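Local coordinates for protein pectate lyase/Amb allergen (Acidovorax citrulli, PDB 4HWV) that probably cleaves pectate, the polygalacturonate of plant cell walls, as a secreted calcium-dependent lyase of polysaccharide lyase family 1, at residues S224-S235 with H277-N288; F304-P312 with R337-V346. All blocks are in the same frame, centred on the assembly; numbering follows the deposited sequence.

Overall arrangement
Following the chain from its N terminus, contact 1 comes first: residues 224-235, which carry strand 229-231, are joined by a 41-residue loop to 277-288, whose strand 281-283 returns beside it in the same direction. Contact 2 opens after contact 1 has closed, with 304-312 and 337-346 separated by 24 residues, so the two follow in series and neither nest nor cross. Both are parallel pairings between successive turns of the pectate lyase beta-helix. Their centres lie about 11 Å apart, and the second strand of contact 1 meets the first of contact 2 directly: V283 O lies 2.8 Å from G307 N, and D282 OD1 2.9 Å from L305 N, tying the calcium site to the next turn.

Contact 1: S224-S235 with H277-N288; sequences SEYDLISVAHAS and HDGLVDVTRHGN. With CA (calcium ion), chain C.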
loop_
_atom_site.group_PDB
_atom_site.type_symbol
_atom_site.label_atom_id
_atom_site.label_comp_id
_atom_site.label_asym_id
_atom_site.label_seq_id
_atom_site.Cartn_x
_atom_site.Cartn_y
_atom_site.Cartn_z
ATOM N N SER A 224 15.142 -5.083 -10.852
ATOM C CA SER A 224 14.968 -5.996 -9.731
ATOM C C SER A 224 14.717 -7.409 -10.227
ATOM O O SER A 224 14.465 -7.639 -11.417
ATOM C CB SER A 224 13.832 -5.510 -8.837
ATOM O OG SER A 224 14.265 -4.429 -8.026
ATOM N N GLU A 225 14.793 -8.360 -9.309
ATOM C CA GLU A 225 14.925 -9.761 -9.677
ATOM C C GLU A 225 13.744 -10.670 -9.349
ATOM O O GLU A 225 13.731 -11.820 -9.800
ATOM C CB GLU A 225 16.180 -10.327 -9.002
ATOM C CG GLU A 225 17.472 -9.697 -9.501
ATOM C CD GLU A 225 17.739 -10.027 -10.947
ATOM O OE1 GLU A 225 17.625 -11.223 -11.274
ATOM O OE2 GLU A 225 18.062 -9.100 -11.747
ATOM N N TYR A 226 12.774 -10.204 -8.565
ATOM C CA TYR A 226 11.763 -11.138 -8.039
ATOM C C TYR A 226 10.394 -10.960 -8.651
ATOM O O TYR A 226 9.846 -9.844 -8.678
ATOM C CB TYR A 226 11.686 -11.077 -6.497
ATOM C CG TYR A 226 13.052 -11.111 -5.882
ATOM C CD1 TYR A 226 13.955 -12.105 -6.213
ATOM C CD2 TYR A 226 13.473 -10.111 -5.025
ATOM C CE1 TYR A 226 15.237 -12.118 -5.708
ATOM C CE2 TYR A 226 14.750 -10.092 -4.516
ATOM C CZ TYR A 226 15.637 -11.103 -4.847
ATOM O OH TYR A 226 16.926 -11.088 -4.377
ATOM N N ASP A 227 9.862 -12.063 -9.171
ATOM C CA ASP A 227 8.473 -12.138 -9.625
ATOM C C ASP A 227 7.640 -12.725 -8.504
ATOM O O ASP A 227 8.179 -13.293 -7.569
ATOM C CB ASP A 227 8.364 -13.129 -10.787
ATOM C CG ASP A 227 9.290 -12.800 -11.938
ATOM O OD1 ASP A 227 9.555 -11.605 -12.181
ATOM O OD2 ASP A 227 9.744 -13.749 -12.619
ATOM N N LEU A 228 6.317 -12.635 -8.583
ATOM C CA LEU A 228 5.511 -13.410 -7.646
ATOM C C LEU A 228 5.559 -14.902 -8.009
ATOM O O LEU A 228 5.630 -15.753 -7.117
ATOM C CB LEU A 228 4.081 -12.866 -7.551
ATOM C CG LEU A 228 4.064 -11.502 -6.826
ATOM C CD1 LEU A 228 2.768 -10.749 -7.104
ATOM C CD2 LEU A 228 4.267 -11.680 -5.320
ATOM N N ILE A 229 5.517 -15.214 -9.308
ATOM C CA ILE A 229 5.704 -16.586 -9.786
ATOM C C ILE A 229 6.592 -16.534 -11.028
ATOM O O ILE A 229 6.336 -15.735 -11.953
ATOM C CB ILE A 229 4.363 -17.274 -10.156
ATOM C CG1 ILE A 229 3.377 -17.274 -8.970
ATOM C CG2 ILE A 229 4.623 -18.706 -10.633
ATOM C CD1 ILE A 229 1.997 -17.810 -9.338
ATOM N N SER A 230 7.638 -17.360 -11.039
ATOM C CA SER A 230 8.503 -17.513 -12.209
ATOM C C SER A 230 8.316 -18.914 -12.754
ATOM O O SER A 230 8.368 -19.896 -11.987
ATOM C CB SER A 230 9.971 -17.332 -11.825
ATOM O OG SER A 230 10.215 -16.058 -11.241
ATOM N N VAL A 231 8.104 -19.019 -14.067
ATOM C CA VAL A 231 7.891 -20.302 -14.711
ATOM C C VAL A 231 8.949 -20.490 -15.805
ATOM O O VAL A 231 8.699 -20.203 -16.972
ATOM C CB VAL A 231 6.469 -20.424 -15.289
ATOM C CG1 VAL A 231 6.183 -21.872 -15.675
ATOM C CG2 VAL A 231 5.434 -19.916 -14.277
ATOM N N ALA A 232 10.135 -20.943 -15.404
ATOM C CA ALA A 232 11.240 -21.136 -16.346
ATOM C C ALA A 232 11.529 -22.612 -16.595
ATOM O O ALA A 232 12.145 -22.963 -17.595
ATOM C CB ALA A 232 12.517 -20.408 -15.839
ATOM N N HIS A 233 11.071 -23.474 -15.689
ATOM C CA HIS A 233 11.435 -24.902 -15.736
ATOM C C HIS A 233 10.283 -25.774 -15.304
ATOM O O HIS A 233 10.487 -26.796 -14.662
ATOM C CB HIS A 233 12.679 -25.204 -14.885
ATOM C CG HIS A 233 13.892 -24.466 -15.349
ATOM N ND1 HIS A 233 14.587 -24.830 -16.484
ATOM C CD2 HIS A 233 14.512 -23.359 -14.865
ATOM C CE1 HIS A 233 15.583 -23.981 -16.678
ATOM N NE2 HIS A 233 15.566 -23.086 -15.703
ATOM N N ALA A 234 9.076 -25.373 -15.684
ATOM C CA ALA A 234 7.880 -26.163 -15.392
ATOM C C ALA A 234 7.002 -26.272 -16.613
ATOM O O ALA A 234 6.842 -25.310 -17.360
ATOM C CB ALA A 234 7.073 -25.557 -14.247
ATOM N N SER A 235 6.424 -27.457 -16.795
ATOM C CA SER A 235 5.422 -27.718 -17.824
ATOM C C SER A 235 4.120 -28.098 -17.132
ATOM O O SER A 235 4.159 -28.823 -16.133
ATOM C CB SER A 235 5.863 -28.897 -18.690
ATOM O OG SER A 235 4.876 -29.229 -19.650
ATOM N N HIS A 277 10.353 -3.942 -8.207
ATOM C CA HIS A 277 9.578 -5.097 -8.638
ATOM C C HIS A 277 10.069 -5.609 -9.977
ATOM O O HIS A 277 10.804 -4.910 -10.690
ATOM C CB HIS A 277 8.103 -4.740 -8.752
ATOM C CG HIS A 277 7.508 -4.316 -7.454
ATOM N ND1 HIS A 277 7.088 -3.023 -7.213
ATOM C CD2 HIS A 277 7.293 -5.006 -6.309
ATOM C CE1 HIS A 277 6.609 -2.949 -5.981
ATOM N NE2 HIS A 277 6.732 -4.133 -5.409
ATOM N N ASP A 278 9.655 -6.816 -10.323
ATOM C CA ASP A 278 9.952 -7.354 -11.636
ATOM C C ASP A 278 8.604 -7.773 -12.225
ATOM O O ASP A 278 7.739 -6.921 -12.418
ATOM C CB ASP A 278 10.993 -8.487 -11.606
ATOM C CG ASP A 278 11.588 -8.748 -12.981
ATOM O OD1 ASP A 278 11.793 -7.768 -13.721
ATOM O OD2 ASP A 278 11.851 -9.920 -13.315
ATOM N N GLY A 279 8.394 -9.053 -12.498
ATOM C CA GLY A 279 7.125 -9.468 -13.075
ATOM C C GLY A 279 6.070 -9.848 -12.055
ATOM O O GLY A 279 6.359 -10.047 -10.861
ATOM N N LEU A 280 4.836 -9.989 -12.525
ATOM C CA LEU A 280 3.840 -10.726 -11.723
ATOM C C LEU A 280 4.036 -12.230 -11.942
ATOM O O LEU A 280 4.384 -12.953 -11.009
ATOM C CB LEU A 280 2.408 -10.302 -12.080
ATOM C CG LEU A 280 2.070 -8.843 -11.726
ATOM C CD1 LEU A 280 0.676 -8.461 -12.209
ATOM C CD2 LEU A 280 2.218 -8.579 -10.221
ATOM N N VAL A 281 3.829 -12.678 -13.178
ATOM C CA VAL A 281 4.108 -14.058 -13.571
ATOM C C VAL A 281 4.870 -14.007 -14.888
ATOM O O VAL A 281 4.334 -13.551 -15.900
ATOM C CB VAL A 281 2.837 -14.924 -13.741
ATOM C CG1 VAL A 281 3.253 -16.361 -14.069
ATOM C CG2 VAL A 281 1.961 -14.874 -12.483
ATOM N N ASP A 282 6.122 -14.462 -14.862
ATOM C CA ASP A 282 6.951 -14.507 -16.063
ATOM C C ASP A 282 7.118 -15.959 -16.475
ATOM O O ASP A 282 7.342 -16.826 -15.625
ATOM C CB ASP A 282 8.326 -13.876 -15.821
ATOM C CG ASP A 282 8.278 -12.360 -15.732
ATOM O OD1 ASP A 282 7.237 -11.731 -16.030
ATOM O OD2 ASP A 282 9.322 -11.786 -15.350
ATOM N N VAL A 283 7.018 -16.218 -17.771
ATOM C CA VAL A 283 7.179 -17.569 -18.315
ATOM C C VAL A 283 8.302 -17.482 -19.322
ATOM O O VAL A 283 8.182 -16.783 -20.326
ATOM C CB VAL A 283 5.879 -18.080 -18.999
ATOM C CG1 VAL A 283 6.058 -19.514 -19.462
ATOM C CG2 VAL A 283 4.677 -17.937 -18.061
ATOM N N THR A 284 9.410 -18.154 -19.038
ATOM C CA THR A 284 10.614 -18.024 -19.864
ATOM C C THR A 284 11.238 -19.403 -20.058
ATOM O O THR A 284 10.781 -20.388 -19.476
ATOM C CB THR A 284 11.645 -17.090 -19.195
ATOM O OG1 THR A 284 12.018 -17.643 -17.928
ATOM C CG2 THR A 284 11.079 -15.682 -19.000
ATOM N N ARG A 285 12.273 -19.468 -20.896
ATOM C CA ARG A 285 13.060 -20.684 -21.072
ATOM C C ARG A 285 12.193 -21.886 -21.426
ATOM O O ARG A 285 11.602 -21.919 -22.503
ATOM C CB ARG A 285 13.936 -20.928 -19.843
ATOM C CG ARG A 285 15.077 -19.913 -19.788
ATOM C CD ARG A 285 15.938 -20.018 -18.535
ATOM N NE ARG A 285 17.045 -19.065 -18.618
ATOM C CZ ARG A 285 18.215 -19.374 -19.164
ATOM N NH1 ARG A 285 18.407 -20.608 -19.595
ATOM N NH2 ARG A 285 19.186 -18.477 -19.255
ATOM N N HIS A 286 12.080 -22.860 -20.522
ATOM C CA HIS A 286 11.299 -24.070 -20.811
ATOM C C HIS A 286 9.953 -24.127 -20.100
ATOM O O HIS A 286 9.344 -25.177 -19.999
ATOM C CB HIS A 286 12.115 -25.337 -20.564
ATOM C CG HIS A 286 13.182 -25.563 -21.588
ATOM N ND1 HIS A 286 13.772 -26.790 -21.784
ATOM C CD2 HIS A 286 13.762 -24.723 -22.480
ATOM C CE1 HIS A 286 14.675 -26.698 -22.744
ATOM N NE2 HIS A 286 14.686 -25.454 -23.186
ATOM N N GLY A 287 9.474 -22.992 -19.601
ATOM C CA GLY A 287 8.094 -22.921 -19.137
ATOM C C GLY A 287 7.171 -23.255 -20.292
ATOM O O GLY A 287 7.367 -22.773 -21.415
ATOM N N ASN A 288 6.158 -24.081 -20.044
ATOM C CA ASN A 288 5.318 -24.506 -21.157
ATOM C C ASN A 288 3.994 -25.055 -20.655
ATOM O O ASN A 288 3.907 -25.534 -19.524
ATOM C CB ASN A 288 6.044 -25.573 -21.995
ATOM C CG ASN A 288 5.556 -25.624 -23.427
ATOM O OD1 ASN A 288 4.880 -24.715 -23.901
ATOM N ND2 ASN A 288 5.904 -26.701 -24.130
HETATM CA CA CA C . 10.931 -12.105 -13.835
HETATM O O HOH W 1 12.792 -5.073 -12.593
HETATM O O HOH W 2 14.737 -10.037 -13.775
HETATM O O HOH W 3 12.994 -12.717 -12.293
HETATM O O HOH W 4 7.475 -8.293 -8.833
HETATM O O HOH W 5 12.876 -11.760 -15.610
HETATM O O HOH W 6 11.804 -14.259 -15.167
#
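D227, in the loop before strand 229-231, meets D282 of strand 281-283 with their side chains at about a right angle and their carboxylate planes 70° apart, an attitude that lets both present oxygens to one calcium ion. D227 grips it with both oxygens, OD1 at 2.2 Å and OD2 at 2.4 Å, whereas D282 uses OD2 alone, its OD1 accepting a hydrogen bond from L305 N. D278 supplies a third carboxylate through its OD2; its CG is turned anti to the backbone N (chi1 -163°), which swings the group toward D227. Three waters bring the coordination number to seven. D227 OD1 and D282 OD2 are 3.2 Å apart, a closeness the cation probably pays for. G279 N gives D227 OD1 a further hold (2.8 Å), arriving on its anti side and 26° out of the carboxylate plane; glycine suits the spot because a CB would run into D282 OD1. These strands are neighbouring turns of the right-handed parallel beta-helix, paired in register from I229/V281 to V231/V283. S230 and D282 point to the calcium side, while I229, V231, V281 and V283 point to the opposite face, their branched side chains stacking, with V231 CB 4.1 Å from V283 CG2. L228 and L280 lie side by side, and L280 also packs on F297. Backbone bonds such as V231 N to D282 O (2.8 Å) keep the strands paired. Past them, the type II' turn T284-G287 brings H286 N to A232 O at 2.9 Å, while the side chains of H233 and R285 run alongside each other.

Contact 2: F304-P312 with R337-V346; sequences FLIGGTDVP and RQARVRYGMV
R342 reaches D310 because its CG is anti to the carbonyl carbon (chi1 -63°) and the chain then stays extended to NE, laying the guanidinium against the loop G307-D310. NE forms a salt bridge with D310 OD1 at 2.8 Å and NH1 a hydrogen bond with G307 O at 2.9 Å, both acceptors near the guanidinium plane; the carboxylate is turned 68° from that plane. One face of the guanidinium lies on T309 and the other meets R340 NH1, and water 8 links D310 OD1 to R340 NH2, so the acid probably eases the pairing of two arginines. At the positive phi of G307 (88°) a CB would jam against the preceding carbonyl O, and it would also run into R342 CB, so glycine fits. Y343 closes the far end: its OH donates to D310 O at 2.7 Å from above the carbonyl plane, and P312 CB packs beside it. In the parallel beta-helix pairing, I306 N donates to R340 O, and R342 N to I306 O. L305 CD1 lies over one face of the R337 guanidinium, while F304 CB packs on A339 CB. Strand 281-283 flanks 302-306, strand 369-371 follows 340-341, and helix 405-414 covers P312 and Y343.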
loop_
_atom_site.group_PDB
_atom_site.type_symbol
_atom_site.label_atom_id
_atom_site.label_comp_id
_atom_site.label_asym_id
_atom_site.label_seq_id
_atom_site.Cartn_x
_atom_site.Cartn_y
_atom_site.Cartn_z
ATOM N N PHE A 304 3.661 -9.471 -17.391
ATOM C CA PHE A 304 3.935 -10.831 -17.865
ATOM C C PHE A 304 4.976 -10.825 -18.978
ATOM O O PHE A 304 4.684 -10.412 -20.105
ATOM C CB PHE A 304 2.657 -11.500 -18.394
ATOM C CG PHE A 304 1.482 -11.328 -17.494
ATOM C CD1 PHE A 304 1.429 -11.992 -16.284
ATOM C CD2 PHE A 304 0.422 -10.507 -17.856
ATOM C CE1 PHE A 304 0.341 -11.826 -15.421
ATOM C CE2 PHE A 304 -0.659 -10.328 -17.016
ATOM C CZ PHE A 304 -0.706 -10.994 -15.795
ATOM N N LEU A 305 6.179 -11.281 -18.659
ATOM C CA LEU A 305 7.208 -11.461 -19.668
ATOM C C LEU A 305 7.127 -12.909 -20.135
ATOM O O LEU A 305 7.395 -13.837 -19.354
ATOM C CB LEU A 305 8.588 -11.194 -19.063
ATOM C CG LEU A 305 9.758 -11.233 -20.051
ATOM C CD1 LEU A 305 9.712 -10.023 -20.980
ATOM C CD2 LEU A 305 11.074 -11.255 -19.306
ATOM N N ILE A 306 6.704 -13.114 -21.389
ATOM C CA ILE A 306 6.664 -14.447 -21.983
ATOM C C ILE A 306 7.840 -14.512 -22.962
ATOM O O ILE A 306 7.773 -13.931 -24.046
ATOM C CB ILE A 306 5.320 -14.729 -22.720
ATOM C CG1 ILE A 306 4.102 -14.394 -21.834
ATOM C CG2 ILE A 306 5.283 -16.180 -23.183
ATOM C CD1 ILE A 306 4.083 -15.144 -20.505
ATOM N N GLY A 307 8.924 -15.169 -22.548
ATOM C CA GLY A 307 10.157 -15.196 -23.326
ATOM C C GLY A 307 11.048 -14.012 -22.984
ATOM O O GLY A 307 10.663 -12.853 -23.184
ATOM N N GLY A 308 12.235 -14.287 -22.454
ATOM C CA GLY A 308 13.108 -13.245 -21.953
ATOM C C GLY A 308 14.153 -12.682 -22.900
ATOM O O GLY A 308 14.877 -11.777 -22.492
ATOM N N THR A 309 14.264 -13.207 -24.126
ATOM C CA THR A 309 15.276 -12.731 -25.057
ATOM C C THR A 309 14.878 -12.859 -26.531
ATOM O O THR A 309 14.207 -13.800 -26.932
ATOM C CB THR A 309 16.612 -13.484 -24.860
ATOM O OG1 THR A 309 17.560 -13.011 -25.818
ATOM C CG2 THR A 309 16.449 -14.982 -25.020
ATOM N N ASP A 310 15.302 -11.895 -27.347
ATOM C CA ASP A 310 15.098 -11.994 -28.793
ATOM C C ASP A 310 15.958 -13.073 -29.430
ATOM O O ASP A 310 15.684 -13.496 -30.548
ATOM C CB ASP A 310 15.458 -10.676 -29.481
ATOM C CG ASP A 310 14.423 -9.593 -29.277
ATOM O OD1 ASP A 310 13.304 -9.877 -28.783
ATOM O OD2 ASP A 310 14.741 -8.451 -29.682
ATOM N N VAL A 311 17.029 -13.491 -28.760
ATOM C CA VAL A 311 17.972 -14.396 -29.410
ATOM C C VAL A 311 17.374 -15.805 -29.443
ATOM O O VAL A 311 17.005 -16.339 -28.395
ATOM C CB VAL A 311 19.309 -14.442 -28.644
ATOM C CG1 VAL A 311 20.270 -15.384 -29.345
ATOM C CG2 VAL A 311 19.913 -13.057 -28.516
ATOM N N PRO A 312 17.242 -16.400 -30.638
ATOM C CA PRO A 312 16.668 -17.749 -30.695
ATOM C C PRO A 312 17.645 -18.792 -30.186
ATOM O O PRO A 312 18.857 -18.658 -30.339
ATOM C CB PRO A 312 16.401 -17.968 -32.192
ATOM C CG PRO A 312 17.390 -17.050 -32.900
ATOM C CD PRO A 312 17.577 -15.866 -31.973
ATOM N N ARG A 337 3.450 -5.003 -20.640
ATOM C CA ARG A 337 3.632 -6.458 -20.690
ATOM C C ARG A 337 2.358 -7.190 -20.287
ATOM O O ARG A 337 2.358 -8.039 -19.390
ATOM C CB ARG A 337 4.798 -6.931 -19.822
ATOM C CG ARG A 337 6.128 -6.309 -20.174
ATOM C CD ARG A 337 7.222 -7.120 -19.471
ATOM N NE ARG A 337 8.546 -6.509 -19.581
ATOM C CZ ARG A 337 9.583 -6.823 -18.813
ATOM N NH1 ARG A 337 9.456 -7.702 -17.823
ATOM N NH2 ARG A 337 10.753 -6.246 -19.034
ATOM N N GLN A 338 1.262 -6.889 -20.968
ATOM C CA GLN A 338 0.010 -7.543 -20.628
ATOM C C GLN A 338 -0.648 -8.210 -21.851
ATOM O O GLN A 338 -1.752 -7.844 -22.238
ATOM C CB GLN A 338 -0.930 -6.599 -19.838
ATOM C CG GLN A 338 -1.226 -5.226 -20.469
ATOM C CD GLN A 338 -1.780 -4.220 -19.462
ATOM O OE1 GLN A 338 -2.686 -4.529 -18.668
ATOM N NE2 GLN A 338 -1.261 -2.999 -19.505
ATOM N N ALA A 339 -0.003 -9.214 -22.457
ATOM C CA ALA A 339 1.302 -9.791 -22.110
ATOM C C ALA A 339 2.327 -9.413 -23.186
ATOM O O ALA A 339 1.943 -9.080 -24.318
ATOM C CB ALA A 339 1.194 -11.325 -22.015
ATOM N N ARG A 340 3.613 -9.491 -22.850
ATOM C CA ARG A 340 4.667 -9.296 -23.844
ATOM C C ARG A 340 5.149 -10.671 -24.309
ATOM O O ARG A 340 5.705 -11.436 -23.512
ATOM C CB ARG A 340 5.842 -8.502 -23.272
ATOM C CG ARG A 340 6.830 -8.036 -24.332
ATOM C CD ARG A 340 8.232 -7.731 -23.771
ATOM N NE ARG A 340 9.015 -6.980 -24.758
ATOM C CZ ARG A 340 9.564 -7.523 -25.848
ATOM N NH1 ARG A 340 9.446 -8.826 -26.090
ATOM N NH2 ARG A 340 10.225 -6.753 -26.712
ATOM N N VAL A 341 4.928 -10.994 -25.584
ATOM C CA VAL A 341 5.117 -12.365 -26.060
ATOM C C VAL A 341 6.227 -12.550 -27.089
ATOM O O VAL A 341 6.129 -12.054 -28.224
ATOM C CB VAL A 341 3.810 -12.913 -26.645
ATOM C CG1 VAL A 341 4.029 -14.343 -27.122
ATOM C CG2 VAL A 341 2.690 -12.815 -25.601
ATOM N N ARG A 342 7.276 -13.266 -26.687
ATOM C CA ARG A 342 8.288 -13.784 -27.627
ATOM C C ARG A 342 8.125 -15.291 -27.741
ATOM O O ARG A 342 7.777 -15.933 -26.759
ATOM C CB ARG A 342 9.722 -13.545 -27.143
ATOM C CG ARG A 342 10.138 -12.097 -27.001
ATOM C CD ARG A 342 11.550 -12.064 -26.435
ATOM N NE ARG A 342 12.171 -10.742 -26.427
ATOM C CZ ARG A 342 12.359 -9.988 -25.350
ATOM N NH1 ARG A 342 11.981 -10.402 -24.154
ATOM N NH2 ARG A 342 12.971 -8.813 -25.475
ATOM N N TYR A 343 8.374 -15.829 -28.940
ATOM C CA TYR A 343 8.566 -17.270 -29.195
ATOM C C TYR A 343 7.373 -18.184 -28.967
ATOM O O TYR A 343 7.236 -19.151 -29.693
ATOM C CB TYR A 343 9.849 -17.819 -28.524
ATOM C CG TYR A 343 11.065 -17.277 -29.244
ATOM C CD1 TYR A 343 11.401 -17.734 -30.525
ATOM C CD2 TYR A 343 11.824 -16.244 -28.698
ATOM C CE1 TYR A 343 12.474 -17.198 -31.222
ATOM C CE2 TYR A 343 12.898 -15.702 -29.389
ATOM C CZ TYR A 343 13.207 -16.176 -30.654
ATOM O OH TYR A 343 14.258 -15.646 -31.363
ATOM N N GLY A 344 6.511 -17.884 -27.995
ATOM C CA GLY A 344 5.425 -18.789 -27.648
ATOM C C GLY A 344 4.137 -18.601 -28.437
ATOM O O GLY A 344 3.901 -17.554 -29.055
ATOM N N MET A 345 3.298 -19.633 -28.408
ATOM C CA MET A 345 1.930 -19.576 -28.928
ATOM C C MET A 345 1.018 -19.209 -27.769
ATOM O O MET A 345 0.749 -20.030 -26.893
ATOM C CB MET A 345 1.548 -20.918 -29.550
ATOM C CG MET A 345 2.509 -21.279 -30.693
ATOM S SD MET A 345 2.554 -23.029 -31.106
ATOM C CE MET A 345 0.985 -23.086 -31.885
ATOM N N VAL A 346 0.595 -17.953 -27.735
ATOM C CA VAL A 346 -0.100 -17.404 -26.571
ATOM C C VAL A 346 -1.507 -16.945 -26.953
ATOM O O VAL A 346 -1.696 -16.175 -27.902
ATOM C CB VAL A 346 0.699 -16.249 -25.959
ATOM C CG1 VAL A 346 -0.059 -15.575 -24.819
ATOM C CG2 VAL A 346 2.044 -16.768 -25.467
HETATM O O HOH W 7 8.559 -11.043 -24.108
HETATM O O HOH W 8 10.764 -8.764 -28.931
HETATM O O HOH W 9 13.668 -6.957 -27.693
#